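Local atomic coordinates of SusD homolog (Bacteroides thetaiotaomicron, PDB entry 3SGH), a protein that probably binds glycans at the cell surface as an outer-membrane lipoprotein of the SusD family, helping a partner transporter to take them up. Residues A17-Y28 with I101-G112; Q276-R286 with Y374-N385. All coordinates share one frame; numbering follows the deposited sequence. Where two conformers were deposited one is given.

Contact 1: residues A17-Y28 with I101-G112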
loop_
_atom_site.group_PDB
_atom_site.type_symbol
_atom_site.label_atom_id
_atom_site.label_comp_id
_atom_site.label_asym_id
_atom_site.label_seq_id
_atom_site.Cartn_x
_atom_site.Cartn_y
_atom_site.Cartn_z
ATOM N N ALA A 17 20.703 19.050 9.337
ATOM C CA ALA A 17 19.400 18.383 9.510
ATOM C C ALA A 17 18.905 17.682 8.237
ATOM O O ALA A 17 18.376 16.573 8.312
ATOM C CB ALA A 17 18.341 19.399 10.015
ATOM N N SER A 18 19.096 18.313 7.071
ATOM C CA SER A 18 18.654 17.717 5.797
ATOM C C SER A 18 19.227 16.294 5.576
ATOM O O SER A 18 18.594 15.442 4.960
ATOM C CB SER A 18 19.038 18.603 4.612
ATOM O OG SER A 18 20.445 18.598 4.441
ATOM N N ASN A 19 20.427 16.037 6.083
ATOM C CA ASN A 19 21.013 14.716 5.956
ATOM C C ASN A 19 20.290 13.635 6.788
ATOM O O ASN A 19 20.289 12.462 6.404
ATOM C CB ASN A 19 22.509 14.742 6.290
ATOM C CG ASN A 19 23.338 15.592 5.297
ATOM O OD1 ASN A 19 22.818 16.469 4.558
ATOM N ND2 ASN A 19 24.638 15.358 5.304
ATOM N N LEU A 20 19.629 14.022 7.889
ATOM C CA LEU A 20 18.855 13.040 8.666
ATOM C C LEU A 20 17.580 12.621 7.908
ATOM O O LEU A 20 17.044 11.555 8.168
ATOM C CB LEU A 20 18.477 13.588 10.037
ATOM C CG LEU A 20 19.697 13.907 10.928
ATOM C CD1 LEU A 20 19.319 15.012 11.893
ATOM C CD2 LEU A 20 20.180 12.616 11.584
ATOM N N LEU A 21 17.110 13.454 6.968
ATOM C CA LEU A 21 15.943 13.084 6.159
ATOM C C LEU A 21 16.243 11.863 5.327
ATOM O O LEU A 21 15.354 11.068 5.095
ATOM C CB LEU A 21 15.540 14.204 5.204
ATOM C CG LEU A 21 14.837 15.441 5.694
ATOM C CD1 LEU A 21 14.629 16.295 4.439
ATOM C CD2 LEU A 21 13.506 15.121 6.391
ATOM N N SER A 22 17.486 11.689 4.882
ATOM C CA SER A 22 17.774 10.593 3.936
ATOM C C SER A 22 17.412 9.229 4.486
ATOM O O SER A 22 16.881 8.387 3.752
ATOM C CB SER A 22 19.258 10.585 3.496
ATOM O OG SER A 22 19.525 11.803 2.807
ATOM N N THR A 23 17.707 8.947 5.747
ATOM C CA THR A 23 17.318 7.674 6.343
ATOM C C THR A 23 15.810 7.558 6.441
ATOM O O THR A 23 15.242 6.518 6.146
ATOM C CB THR A 23 17.825 7.528 7.767
ATOM O OG1 THR A 23 19.095 8.182 7.887
ATOM C CG2 THR A 23 17.909 6.056 8.138
HETATM N N MSE A 24 15.178 8.650 6.877
HETATM C CA MSE A 24 13.722 8.658 7.092
HETATM C C MSE A 24 13.013 8.321 5.790
HETATM O O MSE A 24 11.987 7.621 5.776
HETATM C CB MSE A 24 13.214 10.016 7.613
HETATM C CG MSE A 24 13.833 10.452 8.920
HETATM SE SE MSE A 24 13.158 12.149 9.481
HETATM C CE MSE A 24 11.411 11.532 9.921
ATOM N N PHE A 25 13.588 8.797 4.684
ATOM C CA PHE A 25 12.966 8.630 3.386
ATOM C C PHE A 25 12.815 7.169 2.952
ATOM O O PHE A 25 12.062 6.869 1.990
ATOM C CB PHE A 25 13.775 9.317 2.292
ATOM C CG PHE A 25 13.679 10.834 2.223
ATOM C CD1 PHE A 25 12.676 11.583 2.822
ATOM C CD2 PHE A 25 14.612 11.497 1.454
ATOM C CE1 PHE A 25 12.631 12.969 2.656
ATOM C CE2 PHE A 25 14.575 12.883 1.299
ATOM C CZ PHE A 25 13.623 13.604 1.901
ATOM N N ASN A 26 13.539 6.251 3.599
ATOM C CA ASN A 26 13.347 4.829 3.269
ATOM C C ASN A 26 11.916 4.316 3.525
ATOM O O ASN A 26 11.527 3.310 2.955
ATOM C CB ASN A 26 14.338 3.987 4.034
ATOM C CG ASN A 26 15.735 4.097 3.435
ATOM O OD1 ASN A 26 15.991 3.510 2.380
ATOM N ND2 ASN A 26 16.588 4.923 4.035
ATOM N N VAL A 27 11.108 5.011 4.332
ATOM C CA VAL A 27 9.719 4.579 4.481
ATOM C C VAL A 27 8.867 4.693 3.222
ATOM O O VAL A 27 7.842 4.037 3.138
ATOM C CB VAL A 27 8.967 5.254 5.630
ATOM C CG1 VAL A 27 9.708 5.005 6.987
ATOM C CG2 VAL A 27 8.709 6.755 5.352
ATOM N N TYR A 28 9.249 5.528 2.263
ATOM C CA TYR A 28 8.384 5.763 1.115
ATOM C C TYR A 28 8.275 4.555 0.201
ATOM O O TYR A 28 7.194 4.217 -0.249
ATOM C CB TYR A 28 8.881 6.957 0.328
ATOM C CG TYR A 28 8.640 8.287 1.011
ATOM C CD1 TYR A 28 7.354 8.703 1.312
ATOM C CD2 TYR A 28 9.668 9.176 1.275
ATOM C CE1 TYR A 28 7.077 9.929 1.921
ATOM C CE2 TYR A 28 9.393 10.406 1.893
ATOM C CZ TYR A 28 8.091 10.778 2.209
ATOM O OH TYR A 28 7.775 11.987 2.811
ATOM N N ILE A 101 12.691 21.651 5.887
ATOM C CA ILE A 101 13.297 20.381 6.317
ATOM C C ILE A 101 12.426 19.805 7.433
ATOM O O ILE A 101 12.186 18.607 7.448
ATOM C CB ILE A 101 14.787 20.523 6.740
ATOM C CG1 ILE A 101 15.587 21.104 5.558
ATOM C CG2 ILE A 101 15.357 19.202 7.250
ATOM C CD1 ILE A 101 15.434 20.360 4.213
ATOM N N TYR A 102 11.883 20.656 8.315
ATOM C CA TYR A 102 10.967 20.189 9.327
ATOM C C TYR A 102 9.673 19.687 8.706
ATOM O O TYR A 102 9.157 18.645 9.109
ATOM C CB TYR A 102 10.664 21.283 10.344
ATOM C CG TYR A 102 9.701 20.852 11.391
ATOM C CD1 TYR A 102 10.024 19.826 12.274
ATOM C CD2 TYR A 102 8.456 21.484 11.534
ATOM C CE1 TYR A 102 9.137 19.426 13.259
ATOM C CE2 TYR A 102 7.569 21.082 12.539
ATOM C CZ TYR A 102 7.937 20.064 13.399
ATOM O OH TYR A 102 7.069 19.650 14.408
ATOM N N ALA A 103 9.132 20.439 7.739
ATOM C CA ALA A 103 7.943 20.022 7.007
ATOM C C ALA A 103 8.174 18.628 6.411
ATOM O O ALA A 103 7.308 17.747 6.506
ATOM C CB ALA A 103 7.624 21.020 5.921
HETATM N N MSE A 104 9.327 18.423 5.766
HETATM C CA MSE A 104 9.608 17.114 5.167
HETATM C C MSE A 104 9.737 16.010 6.203
HETATM O O MSE A 104 9.379 14.869 5.935
HETATM C CB MSE A 104 10.845 17.167 4.261
HETATM C CG MSE A 104 10.622 18.015 3.031
HETATM SE SE MSE A 104 9.300 17.339 1.865
HETATM C CE MSE A 104 9.783 15.435 1.978
ATOM N N ALA A 105 10.260 16.340 7.393
ATOM C CA ALA A 105 10.373 15.346 8.472
ATOM C C ALA A 105 8.980 14.963 8.980
ATOM O O ALA A 105 8.693 13.799 9.194
ATOM C CB ALA A 105 11.267 15.876 9.605
ATOM N N GLN A 106 8.088 15.936 9.066
ATOM C CA GLN A 106 6.703 15.692 9.454
ATOM C C GLN A 106 5.969 14.833 8.434
ATOM O O GLN A 106 5.284 13.868 8.791
ATOM C CB GLN A 106 5.973 17.029 9.564
ATOM C CG GLN A 106 6.266 17.772 10.818
ATOM C CD GLN A 106 5.285 18.910 11.034
ATOM O OE1 GLN A 106 5.124 19.769 10.169
ATOM N NE2 GLN A 106 4.610 18.890 12.166
ATOM N N LEU A 107 6.094 15.215 7.178
ATOM C CA LEU A 107 5.463 14.445 6.079
ATOM C C LEU A 107 5.949 12.979 6.043
ATOM O O LEU A 107 5.181 12.049 5.873
ATOM C CB LEU A 107 5.706 15.129 4.763
ATOM C CG LEU A 107 5.205 14.406 3.502
ATOM C CD1 LEU A 107 3.676 14.237 3.518
ATOM C CD2 LEU A 107 5.680 15.236 2.253
ATOM N N THR A 108 7.236 12.799 6.203
ATOM C CA THR A 108 7.851 11.496 6.139
ATOM C C THR A 108 7.453 10.616 7.335
ATOM O O THR A 108 7.153 9.418 7.141
ATOM C CB THR A 108 9.382 11.604 5.945
ATOM O OG1 THR A 108 9.679 12.443 4.811
ATOM C CG2 THR A 108 9.986 10.217 5.694
ATOM N N ARG A 109 7.423 11.203 8.526
ATOM C CA ARG A 109 6.886 10.538 9.718
ATOM C C ARG A 109 5.447 10.136 9.533
ATOM O O ARG A 109 5.101 9.012 9.781
ATOM C CB ARG A 109 6.981 11.466 10.914
ATOM C CG ARG A 109 6.581 10.860 12.253
ATOM C CD ARG A 109 6.672 11.884 13.298
ATOM N NE ARG A 109 6.266 11.372 14.605
ATOM C CZ ARG A 109 5.752 12.097 15.584
ATOM N NH1 ARG A 109 5.439 13.389 15.408
ATOM N NH2 ARG A 109 5.480 11.486 16.726
ATOM N N VAL A 110 4.604 11.069 9.067
ATOM C CA VAL A 110 3.221 10.728 8.804
ATOM C C VAL A 110 3.164 9.569 7.787
ATOM O O VAL A 110 2.377 8.656 7.978
ATOM C CB VAL A 110 2.370 11.927 8.334
ATOM C CG1 VAL A 110 0.992 11.421 7.737
ATOM C CG2 VAL A 110 2.161 13.004 9.473
ATOM N N TYR A 111 3.961 9.583 6.717
ATOM C CA TYR A 111 3.899 8.520 5.671
ATOM C C TYR A 111 4.154 7.142 6.302
ATOM O O TYR A 111 3.415 6.156 6.079
ATOM C CB TYR A 111 4.891 8.744 4.499
ATOM C CG TYR A 111 4.493 7.865 3.335
ATOM C CD1 TYR A 111 4.976 6.540 3.202
ATOM C CD2 TYR A 111 3.571 8.322 2.407
ATOM C CE1 TYR A 111 4.534 5.736 2.139
ATOM C CE2 TYR A 111 3.150 7.535 1.359
ATOM C CZ TYR A 111 3.636 6.253 1.228
ATOM O OH TYR A 111 3.157 5.476 0.193
ATOM N N GLY A 112 5.161 7.097 7.144
ATOM C CA GLY A 112 5.581 5.865 7.748
ATOM C C GLY A 112 4.583 5.380 8.768
ATOM O O GLY A 112 4.304 4.184 8.863
HETATM O O HOH W 1 4.617 3.548 -0.399
#

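Contact 2: residues Q276-R286 with Y374-N385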
loop_
_atom_site.group_PDB
_atom_site.type_symbol
_atom_site.label_atom_id
_atom_site.label_comp_id
_atom_site.label_asym_id
_atom_site.label_seq_id
_atom_site.Cartn_x
_atom_site.Cartn_y
_atom_site.Cartn_z
ATOM N N GLN A 276 8.058 -21.957 -17.216
ATOM C CA GLN A 276 8.038 -23.349 -16.733
ATOM C C GLN A 276 7.677 -24.313 -17.861
ATOM O O GLN A 276 8.245 -25.419 -17.944
ATOM C CB GLN A 276 7.041 -23.490 -15.580
ATOM C CG GLN A 276 6.998 -24.887 -14.963
ATOM C CD GLN A 276 8.359 -25.344 -14.405
ATOM O OE1 GLN A 276 9.133 -24.545 -13.830
ATOM N NE2 GLN A 276 8.653 -26.646 -14.562
ATOM N N THR A 277 6.726 -23.906 -18.699
ATOM C CA THR A 277 6.289 -24.695 -19.833
ATOM C C THR A 277 6.435 -23.899 -21.111
ATOM O O THR A 277 6.715 -22.701 -21.054
ATOM C CB THR A 277 4.793 -25.110 -19.694
ATOM O OG1 THR A 277 3.941 -24.009 -20.047
ATOM C CG2 THR A 277 4.468 -25.570 -18.285
ATOM N N ALA A 278 6.170 -24.544 -22.249
ATOM C CA ALA A 278 6.257 -23.909 -23.570
ATOM C C ALA A 278 5.090 -22.978 -23.897
ATOM O O ALA A 278 5.118 -22.317 -24.953
ATOM C CB ALA A 278 6.410 -24.992 -24.695
ATOM N N ALA A 279 4.055 -22.926 -23.051
ATOM C CA ALA A 279 2.816 -22.164 -23.375
ATOM C C ALA A 279 3.001 -20.667 -23.374
ATOM O O ALA A 279 2.246 -19.951 -24.012
ATOM C CB ALA A 279 1.672 -22.536 -22.429
ATOM N N GLY A 280 3.991 -20.187 -22.635
ATOM C CA GLY A 280 4.120 -18.753 -22.414
ATOM C C GLY A 280 2.928 -18.251 -21.606
ATOM O O GLY A 280 2.322 -19.024 -20.849
ATOM N N GLY A 281 2.541 -16.989 -21.810
ATOM C CA GLY A 281 1.440 -16.394 -21.019
ATOM C C GLY A 281 1.898 -16.021 -19.602
ATOM O O GLY A 281 3.009 -16.340 -19.194
ATOM N N TYR A 282 0.988 -15.391 -18.870
ATOM C CA TYR A 282 1.209 -14.873 -17.554
ATOM C C TYR A 282 0.486 -15.772 -16.591
ATOM O O TYR A 282 -0.683 -16.023 -16.757
ATOM C CB TYR A 282 0.713 -13.410 -17.441
ATOM C CG TYR A 282 1.401 -12.519 -18.450
ATOM C CD1 TYR A 282 2.661 -11.988 -18.193
ATOM C CD2 TYR A 282 0.818 -12.264 -19.691
ATOM C CE1 TYR A 282 3.338 -11.203 -19.138
ATOM C CE2 TYR A 282 1.482 -11.442 -20.638
ATOM C CZ TYR A 282 2.732 -10.939 -20.350
ATOM O OH TYR A 282 3.358 -10.160 -21.276
ATOM N N VAL A 283 1.236 -16.302 -15.625
ATOM C CA VAL A 283 0.706 -17.186 -14.591
ATOM C C VAL A 283 1.307 -16.791 -13.249
ATOM O O VAL A 283 2.545 -16.876 -13.022
ATOM C CB VAL A 283 0.978 -18.680 -14.881
ATOM C CG1 VAL A 283 0.399 -19.542 -13.764
ATOM C CG2 VAL A 283 0.407 -19.144 -16.288
ATOM N N GLY A 284 0.439 -16.325 -12.353
ATOM C CA GLY A 284 0.846 -15.991 -10.980
ATOM C C GLY A 284 0.874 -17.192 -10.053
ATOM O O GLY A 284 0.438 -18.292 -10.430
ATOM N N VAL A 285 1.370 -16.955 -8.846
ATOM C CA VAL A 285 1.457 -17.946 -7.770
ATOM C C VAL A 285 0.346 -17.739 -6.777
ATOM O O VAL A 285 0.122 -16.622 -6.317
ATOM C CB VAL A 285 2.848 -17.894 -7.064
ATOM C CG1 VAL A 285 2.922 -19.002 -5.938
ATOM C CG2 VAL A 285 3.953 -18.024 -8.087
ATOM N N ARG A 286 -0.369 -18.819 -6.422
ATOM C CA ARG A 286 -1.398 -18.718 -5.407
ATOM C C ARG A 286 -0.727 -18.484 -4.034
ATOM O O ARG A 286 0.071 -19.312 -3.579
ATOM C CB ARG A 286 -2.255 -19.981 -5.395
ATOM C CG ARG A 286 -3.402 -19.952 -4.395
ATOM C CD ARG A 286 -4.587 -19.060 -4.878
ATOM N NE ARG A 286 -5.595 -19.006 -3.830
ATOM C CZ ARG A 286 -6.504 -19.935 -3.558
ATOM N NH1 ARG A 286 -6.668 -20.969 -4.334
ATOM N NH2 ARG A 286 -7.300 -19.787 -2.494
ATOM N N TYR A 374 -8.360 -18.603 -11.982
ATOM C CA TYR A 374 -6.975 -18.978 -11.888
ATOM C C TYR A 374 -6.843 -20.480 -12.000
ATOM O O TYR A 374 -7.570 -21.195 -11.324
ATOM C CB TYR A 374 -6.441 -18.567 -10.520
ATOM C CG TYR A 374 -5.036 -19.051 -10.293
ATOM C CD1 TYR A 374 -3.975 -18.521 -11.014
ATOM C CD2 TYR A 374 -4.762 -20.013 -9.336
ATOM C CE1 TYR A 374 -2.688 -18.978 -10.818
ATOM C CE2 TYR A 374 -3.464 -20.464 -9.118
ATOM C CZ TYR A 374 -2.431 -19.931 -9.867
ATOM O OH TYR A 374 -1.151 -20.373 -9.671
ATOM N N VAL A 375 -5.913 -20.934 -12.833
ATOM C CA VAL A 375 -5.537 -22.350 -12.884
ATOM C C VAL A 375 -4.042 -22.436 -12.674
ATOM O O VAL A 375 -3.270 -21.579 -13.148
ATOM C CB VAL A 375 -5.947 -23.047 -14.198
ATOM C CG1 VAL A 375 -7.493 -23.228 -14.263
ATOM C CG2 VAL A 375 -5.436 -22.290 -15.400
ATOM N N ASP A 376 -3.634 -23.468 -11.946
ATOM C CA ASP A 376 -2.242 -23.764 -11.736
ATOM C C ASP A 376 -1.918 -25.122 -12.331
ATOM O O ASP A 376 -2.019 -26.160 -11.657
ATOM C CB ASP A 376 -1.893 -23.706 -10.275
ATOM C CG ASP A 376 -0.378 -23.848 -10.031
ATOM O OD1 ASP A 376 0.390 -24.107 -11.023
ATOM O OD2 ASP A 376 0.055 -23.722 -8.849
ATOM N N ASN A 377 -1.573 -25.102 -13.621
ATOM C CA ASN A 377 -1.282 -26.293 -14.392
ATOM C C ASN A 377 0.195 -26.421 -14.731
ATOM O O ASN A 377 0.586 -27.391 -15.368
ATOM C CB ASN A 377 -2.052 -26.239 -15.727
ATOM C CG ASN A 377 -3.516 -26.406 -15.535
ATOM O OD1 ASN A 377 -3.974 -27.128 -14.609
ATOM N ND2 ASN A 377 -4.287 -25.685 -16.337
ATOM N N LEU A 378 1.014 -25.453 -14.330
ATOM C CA LEU A 378 2.413 -25.440 -14.781
ATOM C C LEU A 378 3.215 -26.575 -14.155
ATOM O O LEU A 378 4.109 -27.149 -14.808
ATOM C CB LEU A 378 3.067 -24.074 -14.469
ATOM C CG LEU A 378 2.427 -22.833 -15.098
ATOM C CD1 LEU A 378 3.329 -21.637 -14.782
ATOM C CD2 LEU A 378 2.191 -23.006 -16.616
ATOM N N ILE A 379 2.916 -26.863 -12.895
ATOM C CA ILE A 379 3.551 -27.942 -12.131
ATOM C C ILE A 379 2.430 -28.947 -11.833
ATOM O O ILE A 379 1.323 -28.565 -11.477
ATOM C CB ILE A 379 4.155 -27.422 -10.799
ATOM C CG1 ILE A 379 5.285 -26.390 -11.017
ATOM C CG2 ILE A 379 4.656 -28.586 -9.911
ATOM C CD1 ILE A 379 6.627 -26.974 -11.417
ATOM N N ALA A 380 2.734 -30.239 -11.958
ATOM C CA ALA A 380 1.754 -31.282 -11.740
ATOM C C ALA A 380 1.299 -31.319 -10.279
ATOM O O ALA A 380 2.053 -31.036 -9.342
ATOM C CB ALA A 380 2.320 -32.672 -12.164
ATOM N N GLY A 381 0.051 -31.687 -10.097
ATOM C CA GLY A 381 -0.481 -31.862 -8.746
ATOM C C GLY A 381 -0.791 -30.544 -8.038
ATOM O O GLY A 381 -0.859 -30.513 -6.818
ATOM N N HIS A 382 -0.998 -29.460 -8.795
ATOM C CA HIS A 382 -1.239 -28.138 -8.197
ATOM C C HIS A 382 -2.676 -27.641 -8.354
ATOM O O HIS A 382 -2.948 -26.454 -8.069
ATOM C CB HIS A 382 -0.304 -27.072 -8.790
ATOM C CG HIS A 382 1.036 -26.976 -8.122
ATOM N ND1 HIS A 382 1.698 -25.773 -7.976
ATOM C CD2 HIS A 382 1.863 -27.925 -7.609
ATOM C CE1 HIS A 382 2.858 -25.984 -7.367
ATOM N NE2 HIS A 382 2.964 -27.275 -7.093
ATOM N N THR A 383 -3.586 -28.485 -8.863
ATOM C CA THR A 383 -4.953 -28.006 -9.119
ATOM C C THR A 383 -5.736 -27.621 -7.867
ATOM O O THR A 383 -6.755 -26.969 -7.992
ATOM C CB THR A 383 -5.806 -28.955 -9.979
ATOM O OG1 THR A 383 -6.140 -30.119 -9.208
ATOM C CG2 THR A 383 -5.078 -29.307 -11.273
ATOM N N GLY A 384 -5.251 -27.979 -6.684
ATOM C CA GLY A 384 -5.806 -27.489 -5.428
ATOM C C GLY A 384 -5.571 -25.994 -5.211
ATOM O O GLY A 384 -6.181 -25.392 -4.316
ATOM N N ASN A 385 -4.733 -25.393 -6.070
ATOM C CA ASN A 385 -4.534 -23.962 -6.092
ATOM C C ASN A 385 -5.515 -23.225 -6.987
ATOM O O ASN A 385 -5.571 -21.994 -6.940
ATOM C CB ASN A 385 -3.090 -23.632 -6.522
ATOM C CG ASN A 385 -2.097 -24.088 -5.509
ATOM O OD1 ASN A 385 -2.354 -23.977 -4.305
ATOM N ND2 ASN A 385 -0.966 -24.554 -5.950
HETATM O O HOH W 2 6.260 -28.418 -15.393
HETATM O O HOH W 3 0.238 -21.499 -7.053
#

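Contact 1: residues A17-Y28 with I101-G112
Tyr28 and Thr108 make the direct hydrogen bond of this contact: Tyr28 OH donates to Thr108 OG1 at 2.8 Å, the two side chains crossing at about a right angle. Thr108 OG1 hands its own proton to Met104 O, 2.7 Å away, so the hydroxyls form a short relay ending on a backbone carbonyl. Met104 O also accepts from Thr108 N, and the two donors come from opposite faces of its plane. With OG1 anti to its carbonyl carbon (chi1 -53°), Thr108 can turn that hydroxyl back to Met104 O while CG2 packs against Met24 CB. One water bridges Tyr28 O and Tyr111 OH, the latter also bonded to Arg194.

Among the aromatic groups, Tyr28 CD1 lies 3.6 Å above one face of the Tyr111 ring, toward its rim; with planes 55° apart, the pair is neither stacked nor T-shaped. Replacing Tyr28 by an alanine would probably leave Thr108 OG1 without its donor and open a gap beside Tyr111.

Apolar packing carries the rest. Leu21 spreads its two methyls over adjacent residues of helix 100-120, CD1 against Met104 CB (3.9 Å) and CD2 against Ala105 CB (4.0 Å), while Ile101 CG2 touches its CG. Selenomethionine Met104 bends so that CE reaches Phe25 CE1 at 3.8 Å.

Helix 17-24 and the 101-112 part of helix 100-120 run nearly parallel, the axes of these short segments 9.8 Å apart at closest and 16° apart in direction, a close-packed pair in the alpha-alpha superhelix. Helices 75-84 and 87-95 cover one flank, helix 181-198 packs on Met104 and Leu107, and Phe176 meets Phe25 and Tyr28 edge-to-face.

Contact 2: residues Q276-R286 with Y374-N385
Arg286 crosses Asn385 obliquely, the guanidinium and amide planes 79° apart, and can be traced outward from CB, which sits 3.9 Å from Asn385 CB and equally far from Tyr374 CE2. CG, anti to the backbone N (chi1 -178°), comes 3.9 Å from Asn385 O, and the bend at chi2 (76°) lays CD 3.7 Å from the same oxygen. At the tip, NH1 donates to Asn385 O at 3.0 Å. This oxygen lies in the guanidinium plane, yet NH1 stands above the carbonyl plane, away from the lone pairs. NH2 turns to Pro439 O, giving the guanidinium a second backbone anchor.

Both segments are irregular loops, apart from a 3-10 turn at 383-385, and a type II beta turn from Ile379 to His382 helps fold the second one back. Ahead of the turn, Asp376 OD2 accepts from His382 ND1 and Asn385 ND2, both arriving from the same face of the carboxylate, and a water links it to Arg286 N. Asn385 OD1 in turn accepts from Ala290 N.

Tyr374 OH donates to Gly284 O at 2.7 Å, pinning the phenol to the backbone of the first loop. Farther along, Val283 CG1 and Leu378 CD1 meet tip to tip at 3.7 Å, and Leu378 CD2 reaches Thr277 CG2 at 3.8 Å. Gln276 rests its CG near Leu378 CB; its NE2 shares a water with Leu378 O, and its OE1 accepts from Asn300.

How the contacts relate
Contact 1 closes before contact 2 opens along the chain, and the two lie on opposite sides of its centre, with their own centres 42 Å apart and nearest atoms about 23 Å apart. They share no helix or strand. Contact 1 brings the N-terminal helices 17-24 and 26-29 against helix 100-120, in the helical part of the fold; contact 2 joins two loops, one between helix 267-270 and strand 314-317, the other between helices 360-364 and 403-417. All four segments belong to the SusD/RagB region of the protein. A buried helix pair and a partly buried loop pair thus join parts of the chain 73 and 88 residues apart in sequence, at two separate places in the single-chain assembly.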